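PDB 3O8S: ADP-ribose pyrophosphatase from Streptococcus suis, which probably hydrolyses the pyrophosphate bond of ADP-ribose to give AMP and ribose 5-phosphate, as a member of the Nudix hydrolase family. Local coordinates for residues Arg74-Ile77 and Lys82-Leu85; Val86-Asn89 and Trp93-Pro96; Asp108-Glu113 and Ile150-Leu155; Arg126-Leu131 and Leu193-Ser198; Asp174-Leu179 and Glu187-Cys192. All blocks are in the same frame, centred on the assembly; numbering follows the deposited sequence.

Contact 1: residues Arg74-Ile77 and Lys82-Leu85; sequences RAAI and KILL. With EDO (1,2-ethanediol), chain F.
The flat guanidinium of Arg74 takes 1,2-ethanediol at its edge, at the far end of the segment from the Ile77-Leu84 pairing that ties this beta hairpin together within the Nudix fold. Arg74 NH1 donates to the ethanediol O2 over 2.9 Å, close to the guanidinium plane. The same NH1 also bonds to the carbonyl of Leu95, and a salt bridge from NH2 to Asp72 helps to hold the group in place. Strands 74-77 and 82-85 run antiparallel but splay, their directions 142° apart. Between these segments one direct backbone bond forms: Leu84 N donates to Ile77 O at 2.8 Å. That carbonyl also receives a CA-H contact from Ile83 CA at 3.4 Å. Ile77 and Leu84 lie side by side and point the same way, toward helix 106-118, where Val114 and Ala118 receive them. Leu84 has CG anti to its own nitrogen (chi1 179°), which lays CD2 against Ile77 CD1 at 3.8 Å. On the other surface Ile83 extends its CD1 to Ala76 CB, 4.1 Å away, next to Leu95. Where the strands diverge a water fills in for direct pairing. It accepts from Ile77 N at 2.7 Å and donates both to Ala75 O at 2.8 Å and to Leu84 O at 2.7 Å.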
# COMPACT_ATOMS: atom_id res chain seq x y z
N ARG A 74 -1.38 -5.95 8.52
CA ARG A 74 -0.58 -6.64 9.55
C ARG A 74 0.30 -5.64 10.24
O ARG A 74 0.96 -4.83 9.55
CB ARG A 74 0.29 -7.77 8.95
CG ARG A 74 -0.49 -8.95 8.35
CD ARG A 74 -1.06 -9.90 9.39
NE ARG A 74 -2.38 -10.37 8.97
CZ ARG A 74 -3.26 -10.97 9.76
NH1 ARG A 74 -2.96 -11.24 11.02
NH2 ARG A 74 -4.45 -11.34 9.28
N ALA A 75 0.31 -5.65 11.58
CA ALA A 75 1.14 -4.73 12.34
C ALA A 75 2.39 -5.42 12.86
O ALA A 75 2.31 -6.48 13.46
CB ALA A 75 0.35 -4.13 13.50
N ALA A 76 3.56 -4.81 12.62
CA ALA A 76 4.86 -5.32 13.08
C ALA A 76 5.36 -4.40 14.20
O ALA A 76 5.66 -3.25 13.94
CB ALA A 76 5.85 -5.35 11.93
N ILE A 77 5.39 -4.90 15.43
CA ILE A 77 5.78 -4.14 16.63
C ILE A 77 7.04 -4.76 17.22
O ILE A 77 7.05 -5.95 17.51
CB ILE A 77 4.60 -4.10 17.66
CG1 ILE A 77 3.28 -3.57 17.01
CG2 ILE A 77 4.96 -3.27 18.94
CD1 ILE A 77 2.02 -4.23 17.59
N LYS A 82 12.77 -7.86 19.07
CA LYS A 82 11.87 -9.01 19.18
C LYS A 82 10.50 -8.57 18.64
O LYS A 82 10.07 -7.45 18.92
CB LYS A 82 11.75 -9.51 20.63
CG LYS A 82 12.99 -10.21 21.15
CD LYS A 82 12.75 -10.67 22.59
CE LYS A 82 13.93 -11.41 23.17
NZ LYS A 82 13.53 -12.18 24.39
N ILE A 83 9.81 -9.43 17.85
CA ILE A 83 8.54 -9.02 17.23
C ILE A 83 7.31 -9.43 18.07
O ILE A 83 7.30 -10.52 18.65
CB ILE A 83 8.44 -9.55 15.77
CG1 ILE A 83 7.39 -8.74 14.95
CG2 ILE A 83 8.22 -11.12 15.72
CD1 ILE A 83 7.58 -8.79 13.43
N LEU A 84 6.25 -8.59 18.09
CA LEU A 84 5.03 -8.97 18.80
C LEU A 84 4.15 -9.91 17.94
O LEU A 84 3.77 -9.57 16.80
CB LEU A 84 4.19 -7.78 19.30
CG LEU A 84 2.90 -8.25 20.01
CD1 LEU A 84 3.02 -8.31 21.52
CD2 LEU A 84 1.69 -7.57 19.47
N LEU A 85 3.79 -11.06 18.50
CA LEU A 85 2.91 -12.05 17.85
C LEU A 85 1.75 -12.37 18.77
O LEU A 85 1.90 -12.33 19.99
CB LEU A 85 3.66 -13.35 17.46
CG LEU A 85 4.84 -13.18 16.49
CD1 LEU A 85 5.71 -14.40 16.48
CD2 LEU A 85 4.38 -12.81 15.08
C1 EDO F . -5.64 -12.66 14.88
O1 EDO F . -6.89 -12.37 14.25
C2 EDO F . -4.51 -12.06 14.05
O2 EDO F . -4.10 -13.00 13.05
O HOH W 1 3.84 -7.08 15.76

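Contact 2: residues Val86-Asn89 and Trp93-Pro96; sequences VQEN and WSLP. With EDO (1,2-ethanediol), chain F.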
# COMPACT_ATOMS: atom_id res chain seq x y z
N VAL A 86 0.58 -12.63 18.17
CA VAL A 86 -0.64 -12.99 18.88
C VAL A 86 -1.01 -14.42 18.50
O VAL A 86 -0.83 -14.83 17.35
CB VAL A 86 -1.81 -11.99 18.69
CG1 VAL A 86 -1.53 -10.67 19.43
CG2 VAL A 86 -2.12 -11.73 17.21
N GLN A 87 -1.49 -15.18 19.49
CA GLN A 87 -1.87 -16.58 19.29
C GLN A 87 -3.37 -16.72 19.16
O GLN A 87 -4.12 -16.13 19.94
CB GLN A 87 -1.36 -17.43 20.45
CG GLN A 87 -1.40 -18.93 20.19
CD GLN A 87 -1.05 -19.73 21.41
OE1 GLN A 87 -1.36 -19.35 22.54
NE2 GLN A 87 -0.39 -20.86 21.21
N GLU A 88 -3.81 -17.56 18.19
CA GLU A 88 -5.21 -17.84 17.93
C GLU A 88 -5.61 -19.21 18.50
O GLU A 88 -4.73 -19.97 18.90
CB GLU A 88 -5.47 -17.77 16.42
CG GLU A 88 -5.59 -16.35 15.92
CD GLU A 88 -5.71 -16.25 14.41
OE1 GLU A 88 -4.69 -16.49 13.72
OE2 GLU A 88 -6.81 -15.91 13.93
N ASN A 89 -6.94 -19.50 18.54
CA ASN A 89 -7.52 -20.75 19.09
C ASN A 89 -6.80 -22.03 18.60
O ASN A 89 -6.63 -22.96 19.38
CB ASN A 89 -9.02 -20.86 18.77
CG ASN A 89 -9.92 -19.92 19.52
OD1 ASN A 89 -9.51 -19.22 20.47
ND2 ASN A 89 -11.18 -19.87 19.13
N TRP A 93 0.63 -18.58 15.62
CA TRP A 93 0.99 -17.21 15.93
C TRP A 93 1.07 -16.33 14.70
O TRP A 93 1.51 -16.76 13.62
CB TRP A 93 2.31 -17.18 16.69
CG TRP A 93 2.24 -17.89 18.02
CD1 TRP A 93 2.23 -19.24 18.22
CD2 TRP A 93 2.15 -17.29 19.31
NE1 TRP A 93 2.17 -19.52 19.57
CE2 TRP A 93 2.13 -18.33 20.26
CE3 TRP A 93 2.12 -15.96 19.77
CZ2 TRP A 93 2.04 -18.10 21.64
CZ3 TRP A 93 2.03 -15.72 21.13
CH2 TRP A 93 1.99 -16.78 22.05
N SER A 94 0.62 -15.09 14.87
CA SER A 94 0.64 -14.16 13.76
C SER A 94 0.76 -12.72 14.26
O SER A 94 0.56 -12.43 15.43
CB SER A 94 -0.62 -14.34 12.90
OG SER A 94 -1.82 -14.07 13.60
N LEU A 95 1.12 -11.84 13.35
CA LEU A 95 1.14 -10.42 13.62
C LEU A 95 -0.29 -9.95 13.83
O LEU A 95 -1.18 -10.44 13.11
CB LEU A 95 1.74 -9.64 12.42
CG LEU A 95 3.18 -9.89 12.03
CD1 LEU A 95 3.50 -9.14 10.74
CD2 LEU A 95 4.10 -9.48 13.14
N PRO A 96 -0.54 -8.99 14.74
CA PRO A 96 -1.92 -8.47 14.87
C PRO A 96 -2.36 -7.91 13.52
O PRO A 96 -1.54 -7.38 12.76
CB PRO A 96 -1.80 -7.38 15.95
CG PRO A 96 -0.59 -7.77 16.73
CD PRO A 96 0.37 -8.33 15.70
C1 EDO F . -5.64 -12.66 14.88
O1 EDO F . -6.89 -12.37 14.25
C2 EDO F . -4.51 -12.06 14.05
O2 EDO F . -4.10 -13.00 13.05
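Gln87 lies across one face of the Trp93 indole, and this is the tight part of a short beta hairpin. Gln87 CB sits 3.5 Å from the centroid of the six-membered ring, 6° off its normal, a CH-pi contact. With CG anti to the backbone nitrogen (chi1 -166°) the chain runs on over the indole, its amide plane 29° from the ring. Phe171 meets Trp93 edge-to-face, and Pro177 packs on it too. Beside this non-hydrogen-bonded pair, Val86 and Ser94 form a hydrogen-bonded one: Val86 N reaches Ser94 O at 2.7 Å, almost straight, and Ser94 N reaches Val86 O at 2.9 Å. Val86 CG1 rests on Pro96 CG at 4.1 Å. The looser side is that of partly exposed Glu88, beside buried Ser94. There the carboxylate comes no nearer than 3.8 Å, from Glu88 OE1 to Ser94 OG, and finds its partner in Lys183 instead. Ser94 OG shares a 2.6 Å hydrogen bond with 1,2-ethanediol O2. Gln87 NE2 and Trp93 NE1, 3.3 Å apart, are both donors and do not pair; NE2 bonds weakly to Gly91 O in the hairpin turn, so contact with the indole itself is CH-pi and van der Waals.

Contact 3: residues Asp108-Glu113 and Ile150-Leu155; sequences DNVVKE and ILCRLL
Val110 has CG1 anti to its carbonyl carbon (chi1 -79°), and Ile150 holds its own CG1 likewise (chi1 -53°). These rotations set both branches of each residue against the other. Val110 CG1 meets Ile150 CG1 at 4.1 Å, and Val110 CG2 meets Ile150 CG2 at the same distance. The two side chains pass at a slant, with the CA atoms of Val110 and Ile150 7.7 Å apart. Two residues further along the strand, Cys152 points the same way as Ile150, and its SG stands 4.5 Å from Val110 CG2, at the margin of contact. Thus a single valine of helix 106-118 settles over two alternate residues of strand 145-157. The intervening Leu151 faces the other surface of the sheet. By sequence this helix belongs to the Nudix box, the family's signature loop-helix-loop motif, so the contact seats the signature helix on the central sheet. Thr73 also touches Val110, and Phe205 of the second subunit packs on Ile150 from across the dimer. Polar fastening comes from beside the patch: Asn109 bonds through OD1 to the backbone nitrogen of Asp101 and through ND2 to Thr73. Asp108 forms a salt bridge with Lys135 of the second subunit. Since only carbon and sulfur meet between Val110 and the strand, the contact buries apolar surface without fixing a direction; the directional bonds near it are those of Asn109 and Asp108.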
# COMPACT_ATOMS: atom_id res chain seq x y z
N ASP A 108 -5.92 3.50 10.54
CA ASP A 108 -6.91 3.39 11.62
C ASP A 108 -7.21 1.93 11.92
O ASP A 108 -7.33 1.55 13.09
CB ASP A 108 -8.21 4.17 11.29
CG ASP A 108 -8.05 5.68 11.20
OD1 ASP A 108 -7.12 6.22 11.85
OD2 ASP A 108 -8.85 6.32 10.48
N ASN A 109 -7.31 1.12 10.86
CA ASN A 109 -7.60 -0.30 10.95
C ASN A 109 -6.49 -1.07 11.71
O ASN A 109 -6.84 -1.82 12.62
CB ASN A 109 -7.82 -0.88 9.56
CG ASN A 109 -8.47 -2.22 9.58
OD1 ASN A 109 -9.68 -2.35 9.74
ND2 ASN A 109 -7.66 -3.25 9.42
N VAL A 110 -5.17 -0.88 11.38
CA VAL A 110 -4.10 -1.61 12.10
C VAL A 110 -4.06 -1.24 13.58
O VAL A 110 -3.95 -2.13 14.41
CB VAL A 110 -2.65 -1.53 11.52
CG1 VAL A 110 -2.47 -2.46 10.36
CG2 VAL A 110 -2.20 -0.12 11.19
N VAL A 111 -4.11 0.05 13.89
CA VAL A 111 -4.08 0.58 15.26
C VAL A 111 -5.24 -0.01 16.10
O VAL A 111 -5.01 -0.39 17.25
CB VAL A 111 -4.11 2.13 15.25
CG1 VAL A 111 -4.28 2.70 16.66
CG2 VAL A 111 -2.85 2.69 14.59
N LYS A 112 -6.47 -0.07 15.54
CA LYS A 112 -7.63 -0.61 16.25
C LYS A 112 -7.48 -2.12 16.43
O LYS A 112 -7.83 -2.63 17.50
CB LYS A 112 -8.96 -0.28 15.52
N GLU A 113 -6.95 -2.82 15.42
CA GLU A 113 -6.73 -4.26 15.48
C GLU A 113 -5.69 -4.63 16.51
O GLU A 113 -5.82 -5.67 17.13
CB GLU A 113 -6.32 -4.82 14.12
CG GLU A 113 -7.50 -5.09 13.21
CD GLU A 113 -7.12 -5.27 11.75
OE1 GLU A 113 -5.96 -4.95 11.38
OE2 GLU A 113 -8.00 -5.70 10.97
N ILE A 150 2.52 -3.07 8.12
CA ILE A 150 2.75 -1.75 8.69
C ILE A 150 3.67 -1.87 9.91
O ILE A 150 3.36 -2.61 10.85
CB ILE A 150 1.40 -1.04 9.05
CG1 ILE A 150 0.39 -1.00 7.84
CG2 ILE A 150 1.61 0.35 9.73
CD1 ILE A 150 0.73 -0.02 6.76
N LEU A 151 4.77 -1.10 9.92
CA LEU A 151 5.63 -1.06 11.07
C LEU A 151 4.99 -0.08 12.05
O LEU A 151 4.60 1.01 11.64
CB LEU A 151 7.08 -0.70 10.70
CG LEU A 151 8.02 -0.37 11.85
CD1 LEU A 151 8.48 -1.65 12.57
CD2 LEU A 151 9.21 0.43 11.35
N CYS A 152 4.77 -0.53 13.29
CA CYS A 152 4.15 0.25 14.35
C CYS A 152 5.10 0.39 15.49
O CYS A 152 5.89 -0.50 15.78
CB CYS A 152 2.83 -0.36 14.82
SG CYS A 152 1.56 -0.54 13.54
N ARG A 153 4.98 1.51 16.17
CA ARG A 153 5.77 1.87 17.29
C ARG A 153 4.91 1.68 18.54
O ARG A 153 3.78 2.18 18.59
CB ARG A 153 6.20 3.32 17.07
CG ARG A 153 6.96 3.94 18.20
CD ARG A 153 7.34 5.37 17.84
NE ARG A 153 8.13 5.93 18.92
CZ ARG A 153 7.64 6.64 19.93
NH1 ARG A 153 6.36 6.96 19.95
NH2 ARG A 153 8.44 7.07 20.89
N LEU A 154 5.44 0.95 19.54
CA LEU A 154 4.71 0.67 20.79
C LEU A 154 4.58 1.92 21.67
O LEU A 154 5.58 2.59 21.94
CB LEU A 154 5.42 -0.45 21.59
CG LEU A 154 4.74 -0.88 22.93
CD1 LEU A 154 3.40 -1.59 22.71
CD2 LEU A 154 5.66 -1.76 23.74
N LEU A 155 3.36 2.19 22.17
CA LEU A 155 3.11 3.27 23.12
C LEU A 155 2.98 2.66 24.49
O LEU A 155 3.62 3.13 25.41
CB LEU A 155 1.88 4.14 22.76
CG LEU A 155 1.85 4.83 21.37
CD1 LEU A 155 0.58 5.64 21.22
CD2 LEU A 155 3.08 5.73 21.12

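Contact 4: residues Arg126-Leu131 and Leu193-Ser198; sequences RVVAIL and LEASRS
Arg126 reaches from the strand to the C-terminal end of helix 186-197 and donates to carbonyls at and just beyond it, beside a classic beta bulge in which Val128 and Ala129 both face Phe149. The bend at chi3 (-73°) turns the guanidinium there. Arg126 NH1 donates to Ser198 O at 2.7 Å, nearly straight at 170° and within the guanidinium plane. A second, weak bond runs from Arg126 NH1 to Ala195 O at 2.9 Å. NH2 is satisfied by the carbonyl of Glu199 and by a salt bridge to Glu202 of the second subunit. NE is satisfied outside the segments, and an acetate, probably from the crystallisation liquor, lies about 3 Å from the side chain. The positive charge thus lies near the helix C-terminus, which would probably be favourable. Ser196 OG donates to Leu193 O at 2.7 Å, in the carbonyl plane on a lone pair, while Ser198 OG approaches Glu194 O at 2.6 Å from above that carbonyl's plane. Leu193 O also accepts from Arg197 N. Trp201 touches the Arg126 side chain, and Ala195 turns its methyl into the angle between the Val128 branches, with Ala195 CB 3.8 Å from Val128 CG2 and 4.1 Å from Val128 CG1.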
# COMPACT_ATOMS: atom_id res chain seq x y z
N ARG A 126 5.23 3.07 9.30
CA ARG A 126 5.84 2.87 8.02
C ARG A 126 5.21 1.71 7.31
O ARG A 126 4.87 0.72 7.94
CB ARG A 126 7.38 2.63 8.25
CG ARG A 126 8.15 1.84 7.16
CD ARG A 126 9.63 1.73 7.53
NE ARG A 126 10.27 3.05 7.34
CZ ARG A 126 11.52 3.34 7.66
NH1 ARG A 126 12.30 2.42 8.22
NH2 ARG A 126 12.01 4.54 7.41
N VAL A 127 5.08 1.83 5.98
CA VAL A 127 4.60 0.73 5.14
C VAL A 127 5.84 -0.12 4.83
O VAL A 127 6.75 0.33 4.12
CB VAL A 127 3.84 1.16 3.85
CG1 VAL A 127 3.21 -0.06 3.17
CG2 VAL A 127 2.76 2.20 4.18
N VAL A 128 5.90 -1.32 5.39
CA VAL A 128 7.02 -2.23 5.13
C VAL A 128 6.89 -2.74 3.68
O VAL A 128 7.86 -2.75 2.91
CB VAL A 128 7.06 -3.43 6.14
CG1 VAL A 128 8.17 -4.41 5.79
CG2 VAL A 128 7.17 -2.96 7.60
N ALA A 129 5.70 -3.24 3.36
CA ALA A 129 5.38 -3.90 2.10
C ALA A 129 3.89 -3.97 1.86
O ALA A 129 3.13 -3.99 2.82
CB ALA A 129 5.94 -5.30 2.12
N ILE A 130 3.49 -3.98 0.57
CA ILE A 130 2.13 -4.19 0.03
C ILE A 130 2.29 -5.40 -0.86
O ILE A 130 2.84 -5.29 -1.95
CB ILE A 130 1.55 -2.97 -0.72
CG1 ILE A 130 1.68 -1.70 0.10
CG2 ILE A 130 0.11 -3.19 -1.16
CD1 ILE A 130 2.35 -0.71 -0.67
N LEU A 131 1.88 -6.58 -0.39
CA LEU A 131 2.18 -7.79 -1.11
C LEU A 131 0.99 -8.60 -1.49
O LEU A 131 0.04 -8.74 -0.74
CB LEU A 131 3.14 -8.66 -0.26
CG LEU A 131 4.51 -8.08 0.07
CD1 LEU A 131 5.16 -8.84 1.21
CD2 LEU A 131 5.41 -8.02 -1.19
N LEU A 193 11.62 -6.67 10.51
CA LEU A 193 12.76 -6.35 11.39
C LEU A 193 13.75 -5.41 10.68
O LEU A 193 14.18 -4.40 11.25
CB LEU A 193 13.47 -7.62 11.89
CG LEU A 193 14.75 -7.43 12.74
CD1 LEU A 193 14.47 -6.66 14.03
CD2 LEU A 193 15.37 -8.76 13.07
N GLU A 194 14.08 -5.74 9.42
CA GLU A 194 14.97 -4.94 8.59
C GLU A 194 14.39 -3.50 8.45
O GLU A 194 15.13 -2.55 8.63
CB GLU A 194 15.19 -5.61 7.22
CG GLU A 194 16.27 -4.98 6.36
CD GLU A 194 16.28 -5.42 4.90
OE1 GLU A 194 15.87 -6.57 4.63
OE2 GLU A 194 16.70 -4.60 4.04
N ALA A 195 13.06 -3.36 8.21
CA ALA A 195 12.40 -2.04 8.15
C ALA A 195 12.51 -1.29 9.49
O ALA A 195 12.80 -0.09 9.49
CB ALA A 195 10.93 -2.20 7.77
N SER A 196 12.36 -2.00 10.63
CA SER A 196 12.49 -1.34 11.94
C SER A 196 13.92 -0.86 12.21
O SER A 196 14.08 0.07 13.01
CB SER A 196 12.06 -2.26 13.08
OG SER A 196 13.07 -3.20 13.41
N ARG A 197 14.94 -1.52 11.61
CA ARG A 197 16.35 -1.17 11.79
C ARG A 197 16.87 -0.12 10.78
O ARG A 197 18.00 0.34 10.91
CB ARG A 197 17.23 -2.43 11.69
CG ARG A 197 17.17 -3.35 12.92
CD ARG A 197 17.83 -4.68 12.62
NE ARG A 197 18.05 -5.50 13.82
CZ ARG A 197 18.39 -6.79 13.80
NH1 ARG A 197 18.55 -7.43 12.64
NH2 ARG A 197 18.55 -7.46 14.94
N SER A 198 16.08 0.23 9.78
CA SER A 198 16.55 1.10 8.71
C SER A 198 16.07 2.54 8.85
O SER A 198 14.87 2.77 9.01
CB SER A 198 16.09 0.54 7.36
OG SER A 198 16.47 -0.81 7.18

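Contact 5: residues Asp174-Leu179 and Glu187-Cys192; sequences DDLPPL and EQLALC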
# COMPACT_ATOMS: atom_id res chain seq x y z
N ASP A 174 15.13 -15.63 15.75
CA ASP A 174 15.95 -16.84 15.76
C ASP A 174 15.23 -17.96 16.52
O ASP A 174 15.65 -19.12 16.44
CB ASP A 174 17.33 -16.57 16.39
CG ASP A 174 18.09 -15.39 15.78
OD1 ASP A 174 18.20 -15.33 14.52
OD2 ASP A 174 18.57 -14.53 16.55
N ASP A 175 14.14 -17.63 17.25
CA ASP A 175 13.37 -18.61 18.02
C ASP A 175 11.87 -18.25 17.97
O ASP A 175 11.24 -17.89 18.96
CB ASP A 175 13.91 -18.70 19.47
CG ASP A 175 13.27 -19.75 20.33
OD1 ASP A 175 12.94 -20.84 19.80
OD2 ASP A 175 13.08 -19.49 21.54
N LEU A 176 11.30 -18.35 16.76
CA LEU A 176 9.89 -18.04 16.52
C LEU A 176 8.95 -19.18 16.96
O LEU A 176 9.33 -20.36 16.89
CB LEU A 176 9.68 -17.72 15.02
CG LEU A 176 10.25 -16.39 14.51
CD1 LEU A 176 10.33 -16.38 12.99
CD2 LEU A 176 9.45 -15.20 15.03
N PRO A 177 7.71 -18.85 17.39
CA PRO A 177 6.75 -19.91 17.75
C PRO A 177 6.07 -20.45 16.47
O PRO A 177 6.38 -19.91 15.40
CB PRO A 177 5.78 -19.18 18.69
CG PRO A 177 5.78 -17.77 18.19
CD PRO A 177 7.10 -17.51 17.51
N PRO A 178 5.18 -21.48 16.50
CA PRO A 178 4.58 -21.94 15.22
C PRO A 178 3.73 -20.83 14.59
O PRO A 178 2.92 -20.21 15.27
CB PRO A 178 3.75 -23.18 15.60
CG PRO A 178 3.65 -23.17 17.08
CD PRO A 178 4.70 -22.28 17.65
N LEU A 179 3.96 -20.55 13.31
CA LEU A 179 3.32 -19.44 12.62
C LEU A 179 2.17 -19.83 11.72
O LEU A 179 2.19 -20.89 11.10
CB LEU A 179 4.35 -18.69 11.74
CG LEU A 179 5.47 -17.88 12.41
CD1 LEU A 179 6.48 -17.44 11.36
CD2 LEU A 179 4.93 -16.63 13.11
N GLU A 187 10.11 -14.99 6.54
CA GLU A 187 10.71 -14.07 5.58
C GLU A 187 10.08 -12.68 5.71
O GLU A 187 10.81 -11.68 5.79
CB GLU A 187 10.55 -14.60 4.14
CG GLU A 187 11.33 -15.88 3.82
CD GLU A 187 10.83 -17.22 4.34
OE1 GLU A 187 9.60 -17.45 4.36
OE2 GLU A 187 11.69 -18.07 4.68
N GLN A 188 8.72 -12.61 5.79
CA GLN A 188 8.00 -11.34 5.97
C GLN A 188 8.30 -10.71 7.33
O GLN A 188 8.45 -9.50 7.40
CB GLN A 188 6.48 -11.50 5.77
CG GLN A 188 6.13 -11.77 4.29
CD GLN A 188 4.74 -12.32 4.05
OE1 GLN A 188 4.06 -12.82 4.94
NE2 GLN A 188 4.27 -12.21 2.82
N LEU A 189 8.44 -11.52 8.39
CA LEU A 189 8.81 -11.02 9.74
C LEU A 189 10.22 -10.45 9.71
O LEU A 189 10.44 -9.37 10.28
CB LEU A 189 8.70 -12.12 10.81
CG LEU A 189 7.34 -12.77 11.00
CD1 LEU A 189 7.32 -13.62 12.27
CD2 LEU A 189 6.22 -11.75 10.99
N ALA A 190 11.17 -11.15 9.03
CA ALA A 190 12.56 -10.71 8.85
C ALA A 190 12.59 -9.39 8.06
O ALA A 190 13.31 -8.46 8.44
CB ALA A 190 13.37 -11.80 8.15
N LEU A 191 11.71 -9.25 7.06
CA LEU A 191 11.57 -8.00 6.29
C LEU A 191 11.12 -6.85 7.22
O LEU A 191 11.67 -5.74 7.15
CB LEU A 191 10.59 -8.17 5.10
CG LEU A 191 10.61 -7.01 4.07
CD1 LEU A 191 11.90 -7.06 3.21
CD2 LEU A 191 9.33 -7.02 3.18
N CYS A 192 10.14 -7.12 8.09
CA CYS A 192 9.65 -6.13 9.07
C CYS A 192 10.77 -5.70 10.03
O CYS A 192 10.91 -4.51 10.28
CB CYS A 192 8.45 -6.69 9.83
SG CYS A 192 6.96 -6.90 8.82
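Leu176 is the first residue of the loop 174-179 to meet the helix, directing its side chain at Leu189. With CG anti to the carbonyl carbon (chi1 -71°), it brings both methyls to one atom: Leu176 CD2 lies 3.8 Å and Leu176 CD1 4.1 Å from Leu189 CD1. The two side chains approach at an angle. Pro177 next turns aside from the helix and packs on Trp93 and Leu85, while Pro178 offers its carbonyl to the backbone nitrogen of Trp93, a bond that ties the loop to the start of strand 93-99. Leu179 then comes back toward the helix and meets Leu189 tip to tip, with Leu179 CD2 3.9 Å and Leu179 CD1 4.0 Å from the same Leu189 CD1. One methyl of the helix is therefore gripped by two leucines three residues apart, and no hydrogen bond crosses between the segments. The backbones stay well separated, 9.8 Å between the CA atoms of Leu176 and Leu189. Ile83, Leu85 and Leu95 of the sheet complete the group. This apolar cluster lies between a helix, an irregular loop and the sheet, in keeping with the alpha/beta/alpha sandwich of the Nudix fold, in which helix 186-197 packs on the sheet.

Overall arrangement
Contacts 1 and 2, with centres 10 Å apart, follow each other along strand 82-87 and share one 1,2-ethanediol, probably from the crystallisation liquor, which Lys183 also binds. Contact 3 joins contact 1 through paired strands, with Arg74 O and Ile150 N 2.8 Å apart, and contact 4 through Leu151 N and Arg126 O at 2.7 Å. Its helix carries the Nudix-box sequence, the family's catalytic motif, so of the five it is probably the one most directly tied to the active site. Contacts 4 and 5 use helix 186-197 on the other surface of the sheet; contacts 3 and 5 are about 18 Å apart between centres. Only contacts 3 and 4 meet the second subunit.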